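Local atomic coordinates of extracellular invertase (Aspergillus kawachii, PDB entry 5XH8), a protein that cleaves terminal beta-fructofuranosides such as sucrose, as expected of a family 32 glycoside hydrolase, and shows high transfructosylation activity, probably making fructooligosaccharides such as 1-kestose. Residues 312-317 against 521-526; 550-555 against 560-565; 237-242 against 394-399; 489-492 against 497-500. One frame throughout, in Å; residues are numbered along the deposited sequence.

How the contacts relate
Contacts 2, 3 and 4 are buried and contact 1 partly so; contact 2 lies nearer the centre of the chain than contacts 3 and 4. Contacts 2 and 4 are antiparallel hairpins of the C-terminal beta-sandwich, one in each sheet; L551, V553 and L561 pack against I498 and V500. Contacts 1 and 3 join loops of the propeller side to other parts of the chain, without regular pairing. Contact 1 uses the edge strand next to 497-500, touches contact 2 through W314 and A560, and meets contact 3 where R525 packs on W239 and W397. Peptide bonds and aliphatic packing dominate the hairpins, tryptophan faces and bridging waters the loop contacts, with sodium in contact 1.

Contact 1 of 4, residues 312-317 against 521-526; sequences LDWGFS and AGKLRL. With NA (sodium ion), chain B.
W314 and G522 mark the closest approach of the two backbones, their CA atoms 5.2 Å apart. Residues 521-523 belong to the edge strand 520-523 of the C-terminal beta-sandwich, whereas 312-317 form the bend between strands 302-311 and 318-326 of the propeller, so a loop of one domain rests on a strand edge of the other. A water bridges the two main chains, lying 2.9 Å from O of W314 and accepting from N of A521 at 3.0 Å.

The side-chain contact is carried by the indole of W314, which lays one face against the peptide chain. CA of G522 stands 3.3 Å from CD2 of W314, and because glycine has no side chain the ring can settle directly on the backbone. The same face extends over N of K523, 3.5 Å from CZ2 of W314. K523 adds its aliphatic base, with CG 3.6 Å from CH2 of W314; its chain then bends at chi2 and chi3, and the amine is carried off to N495. Behind the tryptophan, OD1 of D313 closes an Asx turn by accepting from N of G315 at 2.8 Å, met on the anti side and 27° out of the carboxylate plane. This turn leads into the sodium site: O of G315 binds the ion at 2.4 Å, with O of F316, a water and the main-chain oxygens of H287 and S318 as further ligands.

The contact thus rests mainly on dispersion between an indole face and peptide atoms, plus one water bridge; the Asx turn and cation site are consistent with a fixed loop.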
loop_
_atom_site.group_PDB
_atom_site.type_symbol
_atom_site.label_atom_id
_atom_site.label_comp_id
_atom_site.label_asym_id
_atom_site.label_seq_id
_atom_site.Cartn_x
_atom_site.Cartn_y
_atom_site.Cartn_z
ATOM N N LEU A 312 2.469 28.598 -19.495
ATOM C CA LEU A 312 1.318 29.188 -18.832
ATOM C C LEU A 312 1.745 30.430 -18.011
ATOM O O LEU A 312 0.963 31.397 -17.835
ATOM C CB LEU A 312 0.639 28.139 -17.959
ATOM C CG LEU A 312 -0.590 28.570 -17.167
ATOM C CD1 LEU A 312 -1.681 29.145 -18.062
ATOM C CD2 LEU A 312 -1.094 27.386 -16.385
ATOM N N ASP A 313 2.958 30.388 -17.488
ATOM C CA ASP A 313 3.563 31.580 -16.873
ATOM C C ASP A 313 5.074 31.457 -16.946
ATOM O O ASP A 313 5.638 30.435 -16.534
ATOM C CB ASP A 313 3.118 31.822 -15.414
ATOM C CG ASP A 313 3.420 33.249 -14.961
ATOM O OD1 ASP A 313 4.586 33.518 -14.598
ATOM O OD2 ASP A 313 2.520 34.111 -15.021
ATOM N N TRP A 314 5.711 32.505 -17.477
ATOM C CA TRP A 314 7.165 32.548 -17.661
ATOM C C TRP A 314 7.936 32.839 -16.375
ATOM O O TRP A 314 9.168 32.763 -16.374
ATOM C CB TRP A 314 7.559 33.578 -18.761
ATOM C CG TRP A 314 7.287 33.138 -20.166
ATOM C CD1 TRP A 314 6.127 33.299 -20.873
ATOM C CD2 TRP A 314 8.199 32.477 -21.040
ATOM N NE1 TRP A 314 6.258 32.761 -22.123
ATOM C CE2 TRP A 314 7.522 32.258 -22.258
ATOM C CE3 TRP A 314 9.528 32.048 -20.914
ATOM C CZ2 TRP A 314 8.126 31.625 -23.341
ATOM C CZ3 TRP A 314 10.130 31.423 -21.988
ATOM C CH2 TRP A 314 9.424 31.209 -23.189
ATOM N N GLY A 315 7.242 33.172 -15.283
ATOM C CA GLY A 315 7.922 33.461 -14.012
ATOM C C GLY A 315 8.807 32.325 -13.533
ATOM O O GLY A 315 8.422 31.140 -13.603
ATOM N N PHE A 316 10.011 32.667 -13.097
ATOM C CA PHE A 316 10.931 31.691 -12.496
ATOM C C PHE A 316 10.230 30.960 -11.319
ATOM O O PHE A 316 10.274 29.731 -11.251
ATOM C CB PHE A 316 12.233 32.378 -12.049
ATOM C CG PHE A 316 13.253 31.443 -11.449
ATOM C CD1 PHE A 316 13.177 31.073 -10.088
ATOM C CD2 PHE A 316 14.301 30.946 -12.217
ATOM C CE1 PHE A 316 14.111 30.230 -9.524
ATOM C CE2 PHE A 316 15.241 30.093 -11.658
ATOM C CZ PHE A 316 15.152 29.746 -10.310
ATOM N N SER A 317 9.527 31.723 -10.481
ATOM C CA SER A 317 8.861 31.213 -9.278
ATOM C C SER A 317 7.426 30.720 -9.527
ATOM O O SER A 317 6.754 30.290 -8.591
ATOM C CB SER A 317 8.889 32.295 -8.179
ATOM O OG SER A 317 10.236 32.610 -7.813
ATOM N N ALA A 521 12.216 36.945 -17.459
ATOM C CA ALA A 521 12.032 37.077 -18.902
ATOM C C ALA A 521 11.102 36.019 -19.434
ATOM O O ALA A 521 11.110 34.884 -18.943
ATOM C CB ALA A 521 13.385 36.959 -19.607
ATOM N N GLY A 522 10.317 36.386 -20.447
ATOM C CA GLY A 522 9.615 35.424 -21.284
ATOM C C GLY A 522 9.545 35.799 -22.763
ATOM O O GLY A 522 9.475 36.973 -23.102
ATOM N N LYS A 523 9.563 34.788 -23.628
ATOM C CA LYS A 523 9.472 34.957 -25.089
ATOM C C LYS A 523 8.071 35.349 -25.521
ATOM O O LYS A 523 7.079 34.758 -25.062
ATOM C CB LYS A 523 9.799 33.656 -25.821
ATOM C CG LYS A 523 11.208 33.146 -25.608
ATOM C CD LYS A 523 12.217 33.876 -26.471
ATOM C CE LYS A 523 12.018 33.587 -27.954
ATOM N NZ LYS A 523 13.290 33.864 -28.672
ATOM N N LEU A 524 8.000 36.341 -26.412
ATOM C CA LEU A 524 6.748 36.733 -27.042
ATOM C C LEU A 524 7.054 37.191 -28.474
ATOM O O LEU A 524 7.783 38.153 -28.651
ATOM C CB LEU A 524 6.093 37.876 -26.271
ATOM C CG LEU A 524 4.826 38.450 -26.916
ATOM C CD1 LEU A 524 3.705 37.415 -26.994
ATOM C CD2 LEU A 524 4.380 39.683 -26.159
ATOM N N ARG A 525 6.521 36.484 -29.471
ATOM C CA ARG A 525 6.657 36.888 -30.865
ATOM C C ARG A 525 5.493 37.783 -31.237
ATOM O O ARG A 525 4.332 37.447 -30.997
ATOM C CB ARG A 525 6.686 35.699 -31.816
ATOM C CG ARG A 525 6.591 36.105 -33.293
ATOM C CD ARG A 525 7.158 35.054 -34.211
ATOM N NE ARG A 525 8.582 34.903 -33.970
ATOM C CZ ARG A 525 9.323 33.895 -34.405
ATOM N NH1 ARG A 525 8.805 32.923 -35.157
ATOM N NH2 ARG A 525 10.608 33.863 -34.095
ATOM N N LEU A 526 5.836 38.927 -31.819
ATOM C CA LEU A 526 4.891 39.841 -32.456
ATOM C C LEU A 526 5.052 39.558 -33.950
ATOM O O LEU A 526 6.136 39.758 -34.511
ATOM C CB LEU A 526 5.266 41.297 -32.113
ATOM C CG LEU A 526 5.191 41.623 -30.606
ATOM C CD1 LEU A 526 5.711 43.018 -30.266
ATOM C CD2 LEU A 526 3.755 41.461 -30.114
HETATM NA NA NA B . 8.602 28.785 -13.363
HETATM O O HOH W 1 7.806 28.840 -15.644
HETATM O O HOH W 2 11.460 34.520 -15.827
#

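Contact 2 of 4, residues 550-555 against 560-565; sequences VLEVYA and ALSTWV
L551 and T563 form one hydrogen-bonded pair of an antiparallel beta hairpin, strands 550-555 and 559-564 of the C-terminal sandwich, whose directions differ by 167° here.

Four main-chain bonds hold it. N of L551 donates to O of T563 at 3.0 Å and N of T563 returns the bond to O of L551; V553 and L561 repeat the exchange, with N of V553 2.8 Å from O of L561. Between them E552 and S562 form a non-hydrogen-bonded pair, and CA of S562 adds a CH...O contact to O of L551 at 3.1 Å.

Apolar contacts occupy both faces. On the face of L551, V553, L561 and T563, CB of L551 is met by CG2 of V565, just past the strand, at 3.8 Å. On the other face, V550 runs beside W564 and meets its CZ3 through CG2, 3.7 Å away.

The face of E552, S562 and Y554 also carries polar groups. The carboxylate of E552 is engaged by R374, H31 and the backbone N of L372, and OG of S562 by D313 and R374, so the hairpin is tied to the propeller strand 366-385. OH of Y554, itself bonded to NE of R374, makes a weak hydrogen bond to OE1 of E552, 2.6 Å away.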
loop_
_atom_site.group_PDB
_atom_site.type_symbol
_atom_site.label_atom_id
_atom_site.label_comp_id
_atom_site.label_asym_id
_atom_site.label_seq_id
_atom_site.Cartn_x
_atom_site.Cartn_y
_atom_site.Cartn_z
ATOM N N VAL A 550 3.138 41.623 -5.800
ATOM C CA VAL A 550 2.870 40.656 -6.852
ATOM C C VAL A 550 2.715 41.384 -8.176
ATOM O O VAL A 550 1.786 42.145 -8.334
ATOM C CB VAL A 550 1.588 39.843 -6.561
ATOM C CG1 VAL A 550 1.372 38.808 -7.655
ATOM C CG2 VAL A 550 1.686 39.185 -5.205
ATOM N N LEU A 551 3.617 41.128 -9.125
ATOM C CA LEU A 551 3.511 41.650 -10.474
ATOM C C LEU A 551 3.099 40.539 -11.440
ATOM O O LEU A 551 3.765 39.512 -11.524
ATOM C CB LEU A 551 4.858 42.253 -10.947
ATOM C CG LEU A 551 4.934 42.655 -12.439
ATOM C CD1 LEU A 551 3.918 43.725 -12.829
ATOM C CD2 LEU A 551 6.343 43.113 -12.766
ATOM N N GLU A 552 2.029 40.777 -12.182
ATOM C CA GLU A 552 1.639 39.932 -13.296
ATOM C C GLU A 552 1.627 40.765 -14.585
ATOM O O GLU A 552 0.961 41.803 -14.670
ATOM C CB GLU A 552 0.278 39.289 -13.041
ATOM C CG GLU A 552 0.281 38.376 -11.806
ATOM C CD GLU A 552 -0.990 37.549 -11.633
ATOM O OE1 GLU A 552 -1.558 37.093 -12.646
ATOM O OE2 GLU A 552 -1.408 37.311 -10.476
ATOM N N VAL A 553 2.374 40.287 -15.572
ATOM C CA VAL A 553 2.480 40.911 -16.876
ATOM C C VAL A 553 1.773 40.023 -17.905
ATOM O O VAL A 553 2.186 38.889 -18.122
ATOM C CB VAL A 553 3.961 41.070 -17.267
ATOM C CG1 VAL A 553 4.080 41.756 -18.635
ATOM C CG2 VAL A 553 4.708 41.850 -16.187
ATOM N N TYR A 554 0.710 40.550 -18.508
ATOM C CA TYR A 554 -0.003 39.918 -19.597
ATOM C C TYR A 554 0.237 40.644 -20.936
ATOM O O TYR A 554 0.368 41.894 -20.971
ATOM C CB TYR A 554 -1.497 39.914 -19.311
ATOM C CG TYR A 554 -1.922 39.135 -18.066
ATOM C CD1 TYR A 554 -1.873 39.711 -16.796
ATOM C CD2 TYR A 554 -2.397 37.827 -18.171
ATOM C CE1 TYR A 554 -2.264 38.998 -15.659
ATOM C CE2 TYR A 554 -2.813 37.105 -17.047
ATOM C CZ TYR A 554 -2.735 37.682 -15.792
ATOM O OH TYR A 554 -3.155 36.950 -14.702
ATOM N N ALA A 555 0.243 39.868 -22.030
ATOM C CA ALA A 555 0.331 40.437 -23.396
ATOM C C ALA A 555 -0.498 39.655 -24.406
ATOM O O ALA A 555 -0.412 38.407 -24.484
ATOM C CB ALA A 555 1.775 40.538 -23.858
ATOM N N ALA A 560 1.866 35.396 -20.285
ATOM C CA ALA A 560 1.893 35.787 -18.869
ATOM C C ALA A 560 3.258 35.570 -18.257
ATOM O O ALA A 560 3.868 34.525 -18.462
ATOM C CB ALA A 560 0.831 35.036 -18.066
ATOM N N LEU A 561 3.711 36.565 -17.490
ATOM C CA LEU A 561 4.982 36.527 -16.772
ATOM C C LEU A 561 4.779 37.200 -15.406
ATOM O O LEU A 561 4.398 38.383 -15.348
ATOM C CB LEU A 561 6.053 37.273 -17.545
ATOM C CG LEU A 561 7.410 37.541 -16.865
ATOM C CD1 LEU A 561 8.093 36.281 -16.419
ATOM C CD2 LEU A 561 8.332 38.265 -17.829
ATOM N N SER A 562 5.033 36.465 -14.324
ATOM C CA SER A 562 4.743 36.964 -12.978
ATOM C C SER A 562 5.925 36.810 -12.045
ATOM O O SER A 562 6.695 35.859 -12.150
ATOM C CB SER A 562 3.502 36.279 -12.403
ATOM O OG SER A 562 2.483 36.212 -13.377
ATOM N N THR A 563 6.053 37.748 -11.116
ATOM C CA THR A 563 7.217 37.793 -10.249
ATOM C C THR A 563 6.943 38.614 -9.004
ATOM O O THR A 563 5.837 39.144 -8.838
ATOM C CB THR A 563 8.451 38.333 -11.010
ATOM O OG1 THR A 563 9.625 38.213 -10.193
ATOM C CG2 THR A 563 8.237 39.816 -11.414
ATOM N N TRP A 564 7.951 38.687 -8.127
ATOM C CA TRP A 564 7.911 39.476 -6.896
ATOM C C TRP A 564 8.610 40.829 -7.099
ATOM O O TRP A 564 9.759 40.872 -7.559
ATOM C CB TRP A 564 8.591 38.718 -5.749
ATOM C CG TRP A 564 7.885 37.458 -5.380
ATOM C CD1 TRP A 564 8.264 36.194 -5.687
ATOM C CD2 TRP A 564 6.657 37.352 -4.651
ATOM N NE1 TRP A 564 7.335 35.291 -5.202
ATOM C CE2 TRP A 564 6.347 35.979 -4.551
ATOM C CE3 TRP A 564 5.809 38.281 -4.043
ATOM C CZ2 TRP A 564 5.197 35.510 -3.896
ATOM C CZ3 TRP A 564 4.646 37.814 -3.391
ATOM C CH2 TRP A 564 4.361 36.431 -3.327
ATOM N N VAL A 565 7.910 41.911 -6.763
ATOM C CA VAL A 565 8.479 43.259 -6.825
ATOM C C VAL A 565 8.418 43.894 -5.438
ATOM O O VAL A 565 7.482 44.588 -5.094
ATOM C CB VAL A 565 7.844 44.130 -7.937
ATOM C CG1 VAL A 565 8.365 43.679 -9.285
ATOM C CG2 VAL A 565 6.321 44.108 -7.922
#

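Contact 3 of 4, residues 237-242 against 394-399; sequences GTWAGR and GASWQV
OG of S396, which also packs against CB of W239, is gripped by two partners: it bonds to the main-chain O of A309, and a water donates to it at 2.6 Å. The same water donates to O of W239 at 2.8 Å, linking the two loops. A second water accepts a hydrogen bond from N of W239 at 2.8 Å and lies 2.8 Å from O of G394.

Beyond the two bridges the indole of W239 turns one face to 394-399. CB of A395 sits over the five-membered ring, 3.9 Å from its centroid and 18° off the normal, a CH-pi contact. The six-membered ring receives the edge of W397 in a T-shaped pair, centroids 4.9 Å apart and planes at 77°, with CH2 of W397 3.7 Å from CZ2 of W239. The first torsion of W397 places its CG between the backbone N and the carbonyl carbon (chi1 57°), and the ring's far end thereby swings back toward W239. CB of A395 also lies over a face of W397, wedged between both indoles. CG2 of T238 lies over the rim of the opposite face of W239.

Both indole N-H groups find acceptors elsewhere, E392 for W239 and O of A390 for W397. Buried aromatic packing and two water bridges, one between main chains and one to the S396 hydroxyl, thus link propeller loop 237-242 to the lead into strand 398-403.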
loop_
_atom_site.group_PDB
_atom_site.type_symbol
_atom_site.label_atom_id
_atom_site.label_comp_id
_atom_site.label_asym_id
_atom_site.label_seq_id
_atom_site.Cartn_x
_atom_site.Cartn_y
_atom_site.Cartn_z
ATOM N N GLY A 237 14.169 24.160 -27.650
ATOM C CA GLY A 237 14.260 24.711 -26.292
ATOM C C GLY A 237 13.945 26.186 -26.199
ATOM O O GLY A 237 14.106 26.776 -25.141
ATOM N N THR A 238 13.476 26.783 -27.295
ATOM C CA THR A 238 13.255 28.223 -27.343
ATOM C C THR A 238 11.934 28.598 -26.714
ATOM O O THR A 238 11.879 29.526 -25.927
ATOM C CB THR A 238 13.269 28.752 -28.804
ATOM O OG1 THR A 238 14.479 28.347 -29.443
ATOM C CG2 THR A 238 13.175 30.257 -28.853
ATOM N N TRP A 239 10.865 27.906 -27.093
ATOM C CA TRP A 239 9.500 28.375 -26.822
ATOM C C TRP A 239 8.771 27.722 -25.619
ATOM O O TRP A 239 7.776 28.260 -25.141
ATOM C CB TRP A 239 8.651 28.219 -28.096
ATOM C CG TRP A 239 9.207 29.032 -29.258
ATOM C CD1 TRP A 239 9.961 28.566 -30.309
ATOM C CD2 TRP A 239 9.086 30.457 -29.453
ATOM N NE1 TRP A 239 10.299 29.614 -31.150
ATOM C CE2 TRP A 239 9.779 30.778 -30.650
ATOM C CE3 TRP A 239 8.462 31.487 -28.733
ATOM C CZ2 TRP A 239 9.864 32.085 -31.138
ATOM C CZ3 TRP A 239 8.542 32.792 -29.226
ATOM C CH2 TRP A 239 9.242 33.076 -30.414
ATOM N N ALA A 240 9.238 26.567 -25.168
ATOM C CA ALA A 240 8.505 25.782 -24.161
ATOM C C ALA A 240 9.421 25.025 -23.222
ATOM O O ALA A 240 9.158 23.872 -22.858
ATOM C CB ALA A 240 7.532 24.851 -24.855
ATOM N N GLY A 241 10.499 25.700 -22.817
ATOM C CA GLY A 241 11.424 25.185 -21.830
ATOM C C GLY A 241 11.937 23.829 -22.231
ATOM O O GLY A 241 12.261 23.617 -23.405
ATOM N N ARG A 242 12.006 22.922 -21.256
ATOM C CA ARG A 242 12.350 21.531 -21.502
ATOM C C ARG A 242 11.341 20.595 -20.830
ATOM O O ARG A 242 10.689 20.941 -19.834
ATOM C CB ARG A 242 13.761 21.210 -21.015
ATOM C CG ARG A 242 14.852 22.204 -21.421
ATOM C CD ARG A 242 16.240 21.615 -21.192
ATOM N NE ARG A 242 16.500 20.520 -22.139
ATOM C CZ ARG A 242 16.988 20.654 -23.386
ATOM N NH1 ARG A 242 17.306 21.835 -23.890
ATOM N NH2 ARG A 242 17.146 19.579 -24.151
ATOM N N GLY A 394 7.929 23.861 -33.951
ATOM C CA GLY A 394 8.437 23.644 -32.596
ATOM C C GLY A 394 8.264 24.884 -31.738
ATOM O O GLY A 394 9.123 25.191 -30.916
ATOM N N ALA A 395 7.147 25.584 -31.946
ATOM C CA ALA A 395 6.878 26.855 -31.305
ATOM C C ALA A 395 5.542 26.771 -30.575
ATOM O O ALA A 395 5.035 25.675 -30.345
ATOM C CB ALA A 395 6.892 27.968 -32.346
ATOM N N SER A 396 4.965 27.919 -30.228
ATOM C CA SER A 396 3.742 27.986 -29.399
ATOM C C SER A 396 2.483 28.294 -30.151
ATOM O O SER A 396 1.494 28.743 -29.557
ATOM C CB SER A 396 3.936 29.039 -28.308
ATOM O OG SER A 396 5.191 28.831 -27.693
ATOM N N TRP A 397 2.497 28.031 -31.457
ATOM C CA TRP A 397 1.336 28.284 -32.298
ATOM C C TRP A 397 1.370 27.355 -33.504
ATOM O O TRP A 397 2.399 26.740 -33.788
ATOM C CB TRP A 397 1.343 29.743 -32.761
ATOM C CG TRP A 397 2.609 30.096 -33.491
ATOM C CD1 TRP A 397 2.843 29.966 -34.843
ATOM C CD2 TRP A 397 3.830 30.599 -32.919
ATOM N NE1 TRP A 397 4.120 30.370 -35.139
ATOM C CE2 TRP A 397 4.751 30.767 -33.987
ATOM C CE3 TRP A 397 4.224 30.967 -31.621
ATOM C CZ2 TRP A 397 6.054 31.261 -33.794
ATOM C CZ3 TRP A 397 5.529 31.434 -31.421
ATOM C CH2 TRP A 397 6.429 31.582 -32.511
ATOM N N GLN A 398 0.251 27.265 -34.209
ATOM C CA GLN A 398 0.211 26.564 -35.496
ATOM C C GLN A 398 -0.754 27.208 -36.496
ATOM O O GLN A 398 -1.776 27.832 -36.120
ATOM C CB GLN A 398 -0.151 25.096 -35.304
ATOM C CG GLN A 398 -1.542 24.872 -34.744
ATOM C CD GLN A 398 -1.751 23.464 -34.238
ATOM O OE1 GLN A 398 -0.980 22.555 -34.547
ATOM N NE2 GLN A 398 -2.810 23.273 -33.457
ATOM N N VAL A 399 -0.423 27.013 -37.772
ATOM C CA VAL A 399 -1.228 27.519 -38.874
ATOM C C VAL A 399 -2.456 26.633 -38.985
ATOM O O VAL A 399 -2.315 25.437 -39.096
ATOM C CB VAL A 399 -0.425 27.483 -40.201
ATOM C CG1 VAL A 399 -1.316 27.823 -41.397
ATOM C CG2 VAL A 399 0.790 28.421 -40.130
HETATM O O HOH W 3 6.208 30.496 -25.913
HETATM O O HOH W 4 10.724 25.602 -28.655
#

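Contact 4 of 4, residues 489-492 against 497-500; sequences VYYQ and SIIV
Y490 and I499 form a hydrogen-bonded pair across an antiparallel hairpin, strands 487-492 and 497-501, whose segments here run at 153°. N of I499 donates to O of Y490 at 2.9 Å, N of Y490 to O of I499, and Q492 and S497 exchange a second such pair of bonds.

The more solvent-facing side carries Y490 and Q492, both partly exposed, beside the buried I499 and S497. Even here the packing is close: CB of I499 lies over the face of the Y490 ring in a CH-pi contact, 3.8 Å from the centroid and 19° off the normal. A chi1 of 62° tucks the ring back over its main chain and across to the neighbouring strand, OH of Y490 lying 3.6 Å from CG2 of I499.

On the buried side the fit is uneven. CD1 of I498 meets the edge of the Y491 ring in its plane, 3.7 Å from CD1 of Y491, the two side chains crossing at about a right angle. V489 and V500 touch more loosely side by side, with CG2 of V489 4.2 Å from CG1 of V500.

That inner side packs on the other sheet of the C-terminal sandwich, V489 and V500 on L551, I498 on V553 and L542, and Y491 on L540. Within its own sheet the hairpin lies between strand 474-481, next to 487-492, and the edge strand 520-523, next to 497-501.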
loop_
_atom_site.group_PDB
_atom_site.type_symbol
_atom_site.label_atom_id
_atom_site.label_comp_id
_atom_site.label_asym_id
_atom_site.label_seq_id
_atom_site.Cartn_x
_atom_site.Cartn_y
_atom_site.Cartn_z
ATOM N N VAL A 489 9.924 47.189 -16.930
ATOM C CA VAL A 489 9.295 46.110 -17.671
ATOM C C VAL A 489 9.324 46.542 -19.124
ATOM O O VAL A 489 8.737 47.578 -19.457
ATOM C CB VAL A 489 7.812 45.910 -17.245
ATOM C CG1 VAL A 489 7.144 44.851 -18.108
ATOM C CG2 VAL A 489 7.719 45.550 -15.774
ATOM N N TYR A 490 9.951 45.760 -19.996
ATOM C CA TYR A 490 10.081 46.186 -21.392
ATOM C C TYR A 490 10.075 45.054 -22.404
ATOM O O TYR A 490 10.393 43.924 -22.065
ATOM C CB TYR A 490 11.343 47.031 -21.542
ATOM C CG TYR A 490 12.648 46.324 -21.229
ATOM C CD1 TYR A 490 13.184 46.334 -19.940
ATOM C CD2 TYR A 490 13.376 45.703 -22.229
ATOM C CE1 TYR A 490 14.397 45.735 -19.661
ATOM C CE2 TYR A 490 14.588 45.086 -21.953
ATOM C CZ TYR A 490 15.089 45.108 -20.675
ATOM O OH TYR A 490 16.282 44.494 -20.422
ATOM N N TYR A 491 9.666 45.368 -23.636
ATOM C CA TYR A 491 9.828 44.459 -24.769
ATOM C C TYR A 491 11.169 44.706 -25.446
ATOM O O TYR A 491 11.622 45.839 -25.565
ATOM C CB TYR A 491 8.698 44.605 -25.781
ATOM C CG TYR A 491 8.712 43.495 -26.807
ATOM C CD1 TYR A 491 8.200 42.229 -26.495
ATOM C CD2 TYR A 491 9.271 43.686 -28.076
ATOM C CE1 TYR A 491 8.230 41.190 -27.418
ATOM C CE2 TYR A 491 9.303 42.653 -29.011
ATOM C CZ TYR A 491 8.780 41.405 -28.684
ATOM O OH TYR A 491 8.819 40.367 -29.598
ATOM N N GLN A 492 11.779 43.626 -25.900
ATOM C CA GLN A 492 13.095 43.602 -26.485
ATOM C C GLN A 492 13.002 42.754 -27.763
ATOM O O GLN A 492 12.658 41.560 -27.693
ATOM C CB GLN A 492 14.018 42.963 -25.459
ATOM C CG GLN A 492 15.459 42.796 -25.843
ATOM C CD GLN A 492 16.284 42.315 -24.670
ATOM O OE1 GLN A 492 16.409 41.119 -24.429
ATOM N NE2 GLN A 492 16.857 43.249 -23.935
ATOM N N SER A 497 11.588 39.129 -26.409
ATOM C CA SER A 497 11.261 38.863 -24.996
ATOM C C SER A 497 10.684 40.065 -24.280
ATOM O O SER A 497 11.047 41.213 -24.570
ATOM C CB SER A 497 12.510 38.447 -24.233
ATOM O OG SER A 497 13.002 37.199 -24.687
ATOM N N ILE A 498 9.776 39.785 -23.343
ATOM C CA ILE A 498 9.415 40.721 -22.283
ATOM C C ILE A 498 10.354 40.458 -21.114
ATOM O O ILE A 498 10.525 39.304 -20.692
ATOM C CB ILE A 498 7.964 40.525 -21.796
ATOM C CG1 ILE A 498 6.955 40.627 -22.958
ATOM C CG2 ILE A 498 7.639 41.488 -20.647
ATOM C CD1 ILE A 498 6.410 42.005 -23.229
ATOM N N ILE A 499 10.927 41.530 -20.574
ATOM C CA ILE A 499 11.897 41.481 -19.486
ATOM C C ILE A 499 11.386 42.301 -18.294
ATOM O O ILE A 499 10.819 43.367 -18.468
ATOM C CB ILE A 499 13.265 42.074 -19.913
ATOM C CG1 ILE A 499 13.774 41.419 -21.208
ATOM C CG2 ILE A 499 14.302 41.964 -18.787
ATOM C CD1 ILE A 499 14.022 39.940 -21.129
ATOM N N VAL A 500 11.563 41.776 -17.088
ATOM C CA VAL A 500 11.376 42.551 -15.877
ATOM C C VAL A 500 12.776 42.704 -15.279
ATOM O O VAL A 500 13.386 41.729 -14.814
ATOM C CB VAL A 500 10.403 41.889 -14.874
ATOM C CG1 VAL A 500 10.142 42.827 -13.705
ATOM C CG2 VAL A 500 9.080 41.528 -15.544
#